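Glycerol Dehydrogenase (Unidentified, PDB 5XN8) catalyses the NAD-dependent oxidation of glycerol to dihydroxyacetone and can also oxidise related diols such as 1,2-propanediol. Local coordinates at residues A253-N258 with E332-H337; W176-A181 with L280-L285; K321-A326 with Q347-I352. All blocks are in the same frame, centred on the assembly; numbering follows the deposited sequence.

Contact 1: A253-N258 with E332-H337. With ZN (zinc ion), chain E.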
loop_
_atom_site.group_PDB
_atom_site.type_symbol
_atom_site.label_atom_id
_atom_site.label_comp_id
_atom_site.label_asym_id
_atom_site.label_seq_id
_atom_site.Cartn_x
_atom_site.Cartn_y
_atom_site.Cartn_z
ATOM N N ALA A 253 20.879 -16.281 -22.595
ATOM C CA ALA A 253 21.993 -15.340 -22.422
ATOM C C ALA A 253 23.382 -15.909 -22.740
ATOM O O ALA A 253 24.191 -15.253 -23.410
ATOM C CB ALA A 253 21.983 -14.765 -21.016
ATOM N N HIS A 254 23.644 -17.111 -22.251
ATOM C CA HIS A 254 24.946 -17.792 -22.441
ATOM C C HIS A 254 25.082 -18.436 -23.823
ATOM O O HIS A 254 26.182 -18.511 -24.366
ATOM C CB HIS A 254 25.156 -18.811 -21.318
ATOM C CG HIS A 254 25.909 -18.263 -20.147
ATOM N ND1 HIS A 254 25.306 -17.589 -19.102
ATOM C CD2 HIS A 254 27.215 -18.348 -19.833
ATOM C CE1 HIS A 254 26.230 -17.223 -18.234
ATOM N NE2 HIS A 254 27.397 -17.688 -18.637
ATOM N N ALA A 255 23.979 -18.907 -24.388
ATOM C CA ALA A 255 23.953 -19.324 -25.793
ATOM C C ALA A 255 24.284 -18.165 -26.733
ATOM O O ALA A 255 25.026 -18.353 -27.698
ATOM C CB ALA A 255 22.608 -19.923 -26.155
ATOM N N ILE A 256 23.735 -16.977 -26.460
ATOM C CA ILE A 256 24.005 -15.786 -27.288
ATOM C C ILE A 256 25.465 -15.355 -27.124
ATOM O O ILE A 256 26.110 -15.012 -28.117
ATOM C CB ILE A 256 23.032 -14.598 -27.002
ATOM C CG1 ILE A 256 21.613 -14.953 -27.465
ATOM C CG2 ILE A 256 23.511 -13.302 -27.664
ATOM C CD1 ILE A 256 20.559 -13.963 -27.037
ATOM N N HIS A 257 25.987 -15.389 -25.896
ATOM C CA HIS A 257 27.421 -15.186 -25.650
ATOM C C HIS A 257 28.269 -16.067 -26.544
ATOM O O HIS A 257 29.236 -15.598 -27.128
ATOM C CB HIS A 257 27.782 -15.449 -24.173
ATOM C CG HIS A 257 29.232 -15.758 -23.945
ATOM N ND1 HIS A 257 29.782 -17.000 -24.193
ATOM C CD2 HIS A 257 30.248 -14.981 -23.509
ATOM C CE1 HIS A 257 31.073 -16.971 -23.921
ATOM N NE2 HIS A 257 31.382 -15.760 -23.500
ATOM N N ASN A 258 27.911 -17.342 -26.638
ATOM C CA ASN A 258 28.632 -18.291 -27.499
ATOM C C ASN A 258 28.456 -17.965 -28.973
ATOM O O ASN A 258 29.389 -18.137 -29.763
ATOM C CB ASN A 258 28.191 -19.737 -27.225
ATOM C CG ASN A 258 28.595 -20.226 -25.851
ATOM O OD1 ASN A 258 29.402 -19.610 -25.157
ATOM N ND2 ASN A 258 28.034 -21.352 -25.451
ATOM N N GLU A 332 22.535 -27.062 -32.339
ATOM C CA GLU A 332 22.152 -28.224 -31.545
ATOM C C GLU A 332 23.085 -28.385 -30.337
ATOM O O GLU A 332 24.309 -28.339 -30.479
ATOM C CB GLU A 332 22.167 -29.489 -32.402
ATOM C CG GLU A 332 21.484 -30.686 -31.749
ATOM C CD GLU A 332 21.924 -32.017 -32.330
ATOM O OE1 GLU A 332 23.140 -32.211 -32.561
ATOM O OE2 GLU A 332 21.052 -32.886 -32.536
ATOM N N GLY A 333 22.488 -28.547 -29.158
ATOM C CA GLY A 333 23.228 -28.668 -27.905
ATOM C C GLY A 333 23.305 -27.386 -27.097
ATOM O O GLY A 333 23.708 -27.419 -25.931
ATOM N N GLU A 334 22.936 -26.258 -27.703
ATOM C CA GLU A 334 23.013 -24.967 -27.019
ATOM C C GLU A 334 21.909 -24.819 -25.990
ATOM O O GLU A 334 20.840 -25.421 -26.112
ATOM C CB GLU A 334 22.984 -23.791 -28.009
ATOM C CG GLU A 334 24.312 -23.561 -28.732
ATOM C CD GLU A 334 25.382 -22.892 -27.878
ATOM O OE1 GLU A 334 25.158 -22.685 -26.660
ATOM O OE2 GLU A 334 26.456 -22.571 -28.429
ATOM N N THR A 335 22.186 -23.982 -24.993
ATOM C CA THR A 335 21.312 -23.813 -23.841
ATOM C C THR A 335 20.067 -22.961 -24.109
ATOM O O THR A 335 19.193 -22.898 -23.251
ATOM C CB THR A 335 22.083 -23.187 -22.662
ATOM O OG1 THR A 335 22.638 -21.925 -23.069
ATOM C CG2 THR A 335 23.187 -24.129 -22.172
ATOM N N ILE A 336 19.957 -22.325 -25.271
ATOM C CA ILE A 336 18.754 -21.547 -25.605
ATOM C C ILE A 336 17.485 -22.398 -25.749
ATOM O O ILE A 336 16.372 -21.891 -25.590
ATOM C CB ILE A 336 18.952 -20.702 -26.886
ATOM C CG1 ILE A 336 17.931 -19.568 -26.927
ATOM C CG2 ILE A 336 18.905 -21.567 -28.142
ATOM C CD1 ILE A 336 18.328 -18.430 -27.829
ATOM N N HIS A 337 17.650 -23.687 -26.037
ATOM C CA HIS A 337 16.521 -24.620 -26.101
ATOM C C HIS A 337 15.944 -24.980 -24.724
ATOM O O HIS A 337 14.915 -25.653 -24.642
ATOM C CB HIS A 337 16.917 -25.879 -26.876
ATOM C CG HIS A 337 17.446 -25.581 -28.240
ATOM N ND1 HIS A 337 18.729 -25.906 -28.627
ATOM C CD2 HIS A 337 16.889 -24.924 -29.286
ATOM C CE1 HIS A 337 18.925 -25.494 -29.867
ATOM N NE2 HIS A 337 17.826 -24.891 -30.288
HETATM ZN ZN ZN E . 29.232 -17.288 -17.523
HETATM O O HOH W 1 29.543 -19.256 -18.306
#

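Contact 2: W176-A181 with L280-L285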
loop_
_atom_site.group_PDB
_atom_site.type_symbol
_atom_site.label_atom_id
_atom_site.label_comp_id
_atom_site.label_asym_id
_atom_site.label_seq_id
_atom_site.Cartn_x
_atom_site.Cartn_y
_atom_site.Cartn_z
ATOM N N TRP A 176 19.816 -15.294 -12.500
ATOM C CA TRP A 176 18.364 -15.334 -12.193
ATOM C C TRP A 176 17.499 -15.556 -13.431
ATOM O O TRP A 176 16.535 -16.320 -13.380
ATOM C CB TRP A 176 17.921 -14.046 -11.493
ATOM C CG TRP A 176 16.435 -13.865 -11.464
ATOM C CD1 TRP A 176 15.739 -12.853 -12.023
ATOM C CD2 TRP A 176 15.470 -14.745 -10.875
ATOM N NE1 TRP A 176 14.397 -13.028 -11.811
ATOM C CE2 TRP A 176 14.201 -14.188 -11.115
ATOM C CE3 TRP A 176 15.555 -15.955 -10.170
ATOM C CZ2 TRP A 176 13.018 -14.789 -10.672
ATOM C CZ3 TRP A 176 14.380 -16.555 -9.726
ATOM C CH2 TRP A 176 13.124 -15.970 -9.978
ATOM N N PHE A 177 17.830 -14.889 -14.535
ATOM C CA PHE A 177 16.960 -14.920 -15.708
ATOM C C PHE A 177 17.011 -16.250 -16.451
ATOM O O PHE A 177 15.976 -16.734 -16.940
ATOM C CB PHE A 177 17.286 -13.769 -16.646
ATOM C CG PHE A 177 17.001 -12.430 -16.043
ATOM C CD1 PHE A 177 15.695 -11.971 -15.943
ATOM C CD2 PHE A 177 18.021 -11.663 -15.517
ATOM C CE1 PHE A 177 15.424 -10.749 -15.362
ATOM C CE2 PHE A 177 17.746 -10.438 -14.923
ATOM C CZ PHE A 177 16.443 -9.970 -14.855
ATOM N N GLU A 178 18.205 -16.836 -16.516
ATOM C CA GLU A 178 18.407 -18.157 -17.107
ATOM C C GLU A 178 17.968 -19.286 -16.183
ATOM O O GLU A 178 17.443 -20.316 -16.641
ATOM C CB GLU A 178 19.883 -18.351 -17.461
ATOM C CG GLU A 178 20.396 -17.371 -18.512
ATOM C CD GLU A 178 21.843 -17.615 -18.861
ATOM O OE1 GLU A 178 22.728 -17.256 -18.072
ATOM O OE2 GLU A 178 22.095 -18.146 -19.949
ATOM N N ALA A 179 18.216 -19.127 -14.885
ATOM C CA ALA A 179 17.744 -20.102 -13.897
ATOM C C ALA A 179 16.228 -20.167 -13.964
ATOM O O ALA A 179 15.665 -21.239 -14.185
ATOM C CB ALA A 179 18.199 -19.716 -12.506
ATOM N N LYS A 180 15.584 -19.003 -13.826
ATOM C CA LYS A 180 14.108 -18.886 -13.833
ATOM C C LYS A 180 13.471 -19.381 -15.136
ATOM O O LYS A 180 12.371 -19.925 -15.116
ATOM C CB LYS A 180 13.687 -17.439 -13.536
ATOM C CG LYS A 180 12.193 -17.176 -13.412
ATOM C CD LYS A 180 11.533 -18.090 -12.390
ATOM C CE LYS A 180 10.172 -17.571 -11.960
ATOM N NZ LYS A 180 9.119 -17.787 -12.997
ATOM N N ALA A 181 14.172 -19.206 -16.254
ATOM C CA ALA A 181 13.728 -19.709 -17.562
ATOM C C ALA A 181 13.824 -21.226 -17.668
ATOM O O ALA A 181 12.984 -21.859 -18.314
ATOM C CB ALA A 181 14.529 -19.061 -18.676
ATOM N N LEU A 280 20.233 -8.993 -21.768
ATOM C CA LEU A 280 19.339 -7.984 -22.327
ATOM C C LEU A 280 18.593 -8.495 -23.544
ATOM O O LEU A 280 17.400 -8.220 -23.709
ATOM C CB LEU A 280 20.102 -6.688 -22.654
ATOM C CG LEU A 280 19.858 -5.592 -21.609
ATOM C CD1 LEU A 280 21.062 -4.644 -21.502
ATOM C CD2 LEU A 280 18.541 -4.874 -21.908
ATOM N N ALA A 281 19.296 -9.253 -24.382
ATOM C CA ALA A 281 18.670 -9.938 -25.510
ATOM C C ALA A 281 17.644 -10.974 -25.042
ATOM O O ALA A 281 16.596 -11.114 -25.660
ATOM C CB ALA A 281 19.733 -10.593 -26.380
ATOM N N GLN A 282 17.947 -11.698 -23.965
ATOM C CA GLN A 282 16.999 -12.666 -23.396
ATOM C C GLN A 282 15.722 -12.004 -22.866
ATOM O O GLN A 282 14.646 -12.577 -23.002
ATOM C CB GLN A 282 17.648 -13.520 -22.299
ATOM C CG GLN A 282 16.702 -14.579 -21.719
ATOM C CD GLN A 282 17.319 -15.413 -20.627
ATOM O OE1 GLN A 282 18.443 -15.884 -20.740
ATOM N NE2 GLN A 282 16.572 -15.620 -19.566
ATOM N N LEU A 283 15.835 -10.809 -22.284
ATOM C CA LEU A 283 14.660 -10.084 -21.779
ATOM C C LEU A 283 13.672 -9.706 -22.881
ATOM O O LEU A 283 12.459 -9.821 -22.710
ATOM C CB LEU A 283 15.080 -8.811 -21.036
ATOM C CG LEU A 283 15.899 -8.935 -19.756
ATOM C CD1 LEU A 283 16.171 -7.545 -19.205
ATOM C CD2 LEU A 283 15.218 -9.813 -18.727
ATOM N N VAL A 284 14.200 -9.245 -24.005
ATOM C CA VAL A 284 13.410 -8.941 -25.201
ATOM C C VAL A 284 12.835 -10.222 -25.805
ATOM O O VAL A 284 11.731 -10.212 -26.349
ATOM C CB VAL A 284 14.261 -8.193 -26.247
ATOM C CG1 VAL A 284 13.515 -8.047 -27.573
ATOM C CG2 VAL A 284 14.661 -6.817 -25.710
ATOM N N LEU A 285 13.596 -11.307 -25.698
ATOM C CA LEU A 285 13.208 -12.627 -26.202
ATOM C C LEU A 285 12.023 -13.231 -25.444
ATOM O O LEU A 285 11.077 -13.722 -26.066
ATOM C CB LEU A 285 14.409 -13.576 -26.121
ATOM C CG LEU A 285 14.384 -14.886 -26.902
ATOM C CD1 LEU A 285 14.259 -14.609 -28.388
ATOM C CD2 LEU A 285 15.638 -15.670 -26.593
#

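Contact 3: K321-A326 with Q347-I352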
loop_
_atom_site.group_PDB
_atom_site.type_symbol
_atom_site.label_atom_id
_atom_site.label_comp_id
_atom_site.label_asym_id
_atom_site.label_seq_id
_atom_site.Cartn_x
_atom_site.Cartn_y
_atom_site.Cartn_z
ATOM N N LYS A 321 25.924 -10.039 -39.743
ATOM C CA LYS A 321 26.661 -10.557 -38.584
ATOM C C LYS A 321 25.755 -11.060 -37.464
ATOM O O LYS A 321 26.067 -12.073 -36.829
ATOM C CB LYS A 321 27.616 -9.504 -38.027
ATOM C CG LYS A 321 28.819 -9.249 -38.915
ATOM C CD LYS A 321 29.666 -8.120 -38.365
ATOM C CE LYS A 321 30.756 -7.702 -39.327
ATOM N NZ LYS A 321 31.373 -6.426 -38.887
ATOM N N ILE A 322 24.662 -10.348 -37.202
ATOM C CA ILE A 322 23.699 -10.768 -36.182
ATOM C C ILE A 322 22.924 -12.003 -36.631
ATOM O O ILE A 322 22.567 -12.836 -35.798
ATOM C CB ILE A 322 22.758 -9.603 -35.757
ATOM C CG1 ILE A 322 23.567 -8.512 -35.045
ATOM C CG2 ILE A 322 21.619 -10.080 -34.851
ATOM C CD1 ILE A 322 24.378 -8.991 -33.852
ATOM N N ALA A 323 22.686 -12.138 -37.938
ATOM C CA ALA A 323 22.089 -13.362 -38.485
ATOM C C ALA A 323 22.994 -14.560 -38.230
ATOM O O ALA A 323 22.518 -15.611 -37.796
ATOM C CB ALA A 323 21.798 -13.218 -39.968
ATOM N N ALA A 324 24.291 -14.399 -38.481
ATOM C CA ALA A 324 25.277 -15.459 -38.203
ATOM C C ALA A 324 25.393 -15.788 -36.705
ATOM O O ALA A 324 25.500 -16.961 -36.342
ATOM C CB ALA A 324 26.637 -15.083 -38.770
ATOM N N VAL A 325 25.382 -14.756 -35.856
ATOM C CA VAL A 325 25.364 -14.914 -34.388
ATOM C C VAL A 325 24.095 -15.638 -33.926
ATOM O O VAL A 325 24.143 -16.448 -33.008
ATOM C CB VAL A 325 25.493 -13.547 -33.662
ATOM C CG1 VAL A 325 25.154 -13.629 -32.180
ATOM C CG2 VAL A 325 26.900 -12.991 -33.836
ATOM N N ALA A 326 22.974 -15.324 -34.566
ATOM C CA ALA A 326 21.693 -15.966 -34.289
ATOM C C ALA A 326 21.655 -17.461 -34.640
ATOM O O ALA A 326 21.052 -18.250 -33.904
ATOM C CB ALA A 326 20.584 -15.234 -35.024
ATOM N N GLN A 347 14.102 -15.294 -34.421
ATOM C CA GLN A 347 13.619 -14.622 -33.211
ATOM C C GLN A 347 14.765 -14.221 -32.262
ATOM O O GLN A 347 14.585 -13.301 -31.461
ATOM C CB GLN A 347 12.499 -15.420 -32.525
ATOM C CG GLN A 347 12.838 -16.156 -31.242
ATOM C CD GLN A 347 11.656 -16.951 -30.691
ATOM O OE1 GLN A 347 10.809 -17.457 -31.458
ATOM N NE2 GLN A 347 11.588 -17.094 -29.349
ATOM N N VAL A 348 15.918 -14.892 -32.348
ATOM C CA VAL A 348 17.145 -14.412 -31.669
ATOM C C VAL A 348 17.746 -13.180 -32.392
ATOM O O VAL A 348 18.200 -12.245 -31.738
ATOM C CB VAL A 348 18.200 -15.546 -31.499
ATOM C CG1 VAL A 348 19.587 -15.027 -31.118
ATOM C CG2 VAL A 348 17.733 -16.540 -30.454
ATOM N N HIS A 349 17.767 -13.201 -33.723
ATOM C CA HIS A 349 18.184 -12.042 -34.532
ATOM C C HIS A 349 17.323 -10.828 -34.143
ATOM O O HIS A 349 17.850 -9.767 -33.809
ATOM C CB HIS A 349 18.071 -12.398 -36.030
ATOM C CG HIS A 349 18.258 -11.249 -36.980
ATOM N ND1 HIS A 349 17.218 -10.443 -37.385
ATOM C CD2 HIS A 349 19.350 -10.832 -37.671
ATOM C CE1 HIS A 349 17.666 -9.552 -38.254
ATOM N NE2 HIS A 349 18.961 -9.757 -38.436
ATOM N N ALA A 350 16.010 -11.032 -34.139
ATOM C CA ALA A 350 15.025 -10.030 -33.717
ATOM C C ALA A 350 15.293 -9.437 -32.344
ATOM O O ALA A 350 15.281 -8.210 -32.160
ATOM C CB ALA A 350 13.632 -10.644 -33.731
ATOM N N ALA A 351 15.523 -10.316 -31.374
ATOM C CA ALA A 351 15.754 -9.895 -30.002
ATOM C C ALA A 351 17.028 -9.060 -29.869
ATOM O O ALA A 351 17.020 -8.016 -29.214
ATOM C CB ALA A 351 15.811 -11.103 -29.090
ATOM N N ILE A 352 18.107 -9.509 -30.506
ATOM C CA ILE A 352 19.395 -8.804 -30.457
ATOM C C ILE A 352 19.283 -7.380 -31.039
ATOM O O ILE A 352 19.785 -6.430 -30.430
ATOM C CB ILE A 352 20.518 -9.630 -31.149
ATOM C CG1 ILE A 352 20.857 -10.858 -30.296
ATOM C CG2 ILE A 352 21.781 -8.802 -31.378
ATOM C CD1 ILE A 352 21.545 -11.974 -31.068
#

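Contact 1: A253-N258 with E332-H337
Ala255 presents its methyl to the 3-10 turn that begins at Thr335, and this is where the contact is tight. Its CB lies 3.7 Å from Ile336 N and 3.8 Å from Ile336 CB, and the CA atoms of Ala255 and Thr335 come within 5.6 Å; a small residue suits a helix face pressed this closely against backbone. Thr335 OG1 sits 3.7 Å from Ala255 CB, but its hydrogen bond goes to Ala251 O, so threonine serves both as packing and as a tie between the loop and the chain just ahead of helix 252-260.

The other end is looser and partly exposed. Glu334 bends at chi2 (-76°), which folds its carboxylate back over the helix beside Asn258. Asn258 ND2 gives Glu334 OE1 a weak hydrogen bond of 3.4 Å, with amide and carboxylate planes 48° apart. The same amide faces the other way through Asn258 OD1, which accepts from His257 ND1 at 2.8 Å, the oxygen lying in the imidazole plane; one asparagine thus joins a donor ring to an acidic loop residue.

The His254 side chain leads away from the loop, and its NE2 binds zinc at 2.2 Å, with Asp171 and His271 completing the protein ligands. Ala253 and His254 pack on helices 162-185 and 271-285, the loop lies on Ala255 and Asn258, and Ile256 and Ile336 both reach helices 318-329 and 345-363.

Contact 2: W176-A181 with L280-L285
The Phe177 ring is sandwiched: Leu283 CD2 rests over one face, 3.9 Å from the centroid in a CH-pi contact 29° off the normal, and Trp176 CD1 lies over the centre of the opposite face. Over the first face the methyl sits toward one edge, Leu283 CD2 being 3.5 Å from Phe177 CE1. Tyr207 adds an edge-to-face ring contact, and Val296 of helix 290-303 touches both Phe177 and Leu283. A flat aromatic and a branched leucine suit this buried gap, because the axes of 176-181 and 280-285 come no closer than 10.8 Å, 40° apart in direction, so long side chains must bridge them.

Gln282 is the polar bridge. Its chain runs fully extended (chi1 -178°) and carries the amide across to helix 162-185. There the 2.9 Å hydrogen bond from Gln282 NE2 to Phe177 O, a carbonyl that also accepts from Ala181 N, is bent and weak; the stronger partner of NE2 is Gln286 OE1. Gln282 OE1 lies 3.3 Å from Glu178 CG.

Glu178 is also buried; its OE1 bonds to His254 ND1 and Ser174 OG, and its OE2 to Ala251 N. Because His254 is a zinc ligand, this arrangement is consistent with a second-shell carboxylate that holds the imidazole in orientation, while Gln282 OE1 accepts from Ala253 N near the start of helix 252-260.

Contact 3: K321-A326 with Q347-I352
Ile322 and Ile352 meet in a helix-helix packing in the all-helical part of this iron-containing alcohol dehydrogenase fold, where the axes of 321-326 and 347-352, on helices 318-329 and 345-363, approach to 8.5 Å with directions 128° apart. Ile322 can be followed outward from the backbone. Its CB stands 4.1 Å from His349 CD2. At the first fork, CG2 is anti to the backbone N and slots between two partners, 3.7 Å from His349 CD2 and about as far from Ile352 CG2. The other branch, CG1, lies beside the backbone N and passes alongside the same Ile352 methyl, and from it CD1 at the tip closes to 3.6 Å on Ile352 CG2. Beta-branched isoleucines fit here because each offers separate methyls to a helix coming in at a steep angle. Ile352 sends its own tip, CD1, the other way, to Val325 CG1.

Where the backbones come nearest, an alanine fills the position. Ala326 packs its methyl 3.9 Å from His349 CB and 4.0 Å from Val348 CG1, and the Ala326 and His349 CA atoms are 5.3 Å apart, a spacing that a small residue permits.

His349 stands at the partly exposed border, crossing Ile322 at about a right angle. Its NE2 is hydrogen-bonded to Asp319, which orients the ring, and the residue also packs on Val225 of a neighbouring subunit, so an amphipathic ring suits the position. With CG anti to its own nitrogen (chi1 171°), the imidazole reaches toward helix 318-329 and sets CD2, at the ring edge, 3.6 Å from Ala323 N.

All three contacts lie in the helical half of the chain, on the same side of its centre. Contacts 1 and 2 are about 12 Å apart between centres, as are 1 and 3, whereas 2 and 3 are about 16 Å apart. Along the chain contact 1 interleaves with each of the others, while contact 2 closes before contact 3 opens. Helix 252-260 sits in the middle: Ile256 touches Ala281 of contact 2 and Ile352 of contact 3. Leu285 and Ala351 join contacts 2 and 3 directly. Continuous packing therefore runs from the zinc ligand in contact 1 and its second shell in contact 2 outward to contact 3, which borders a neighbouring subunit.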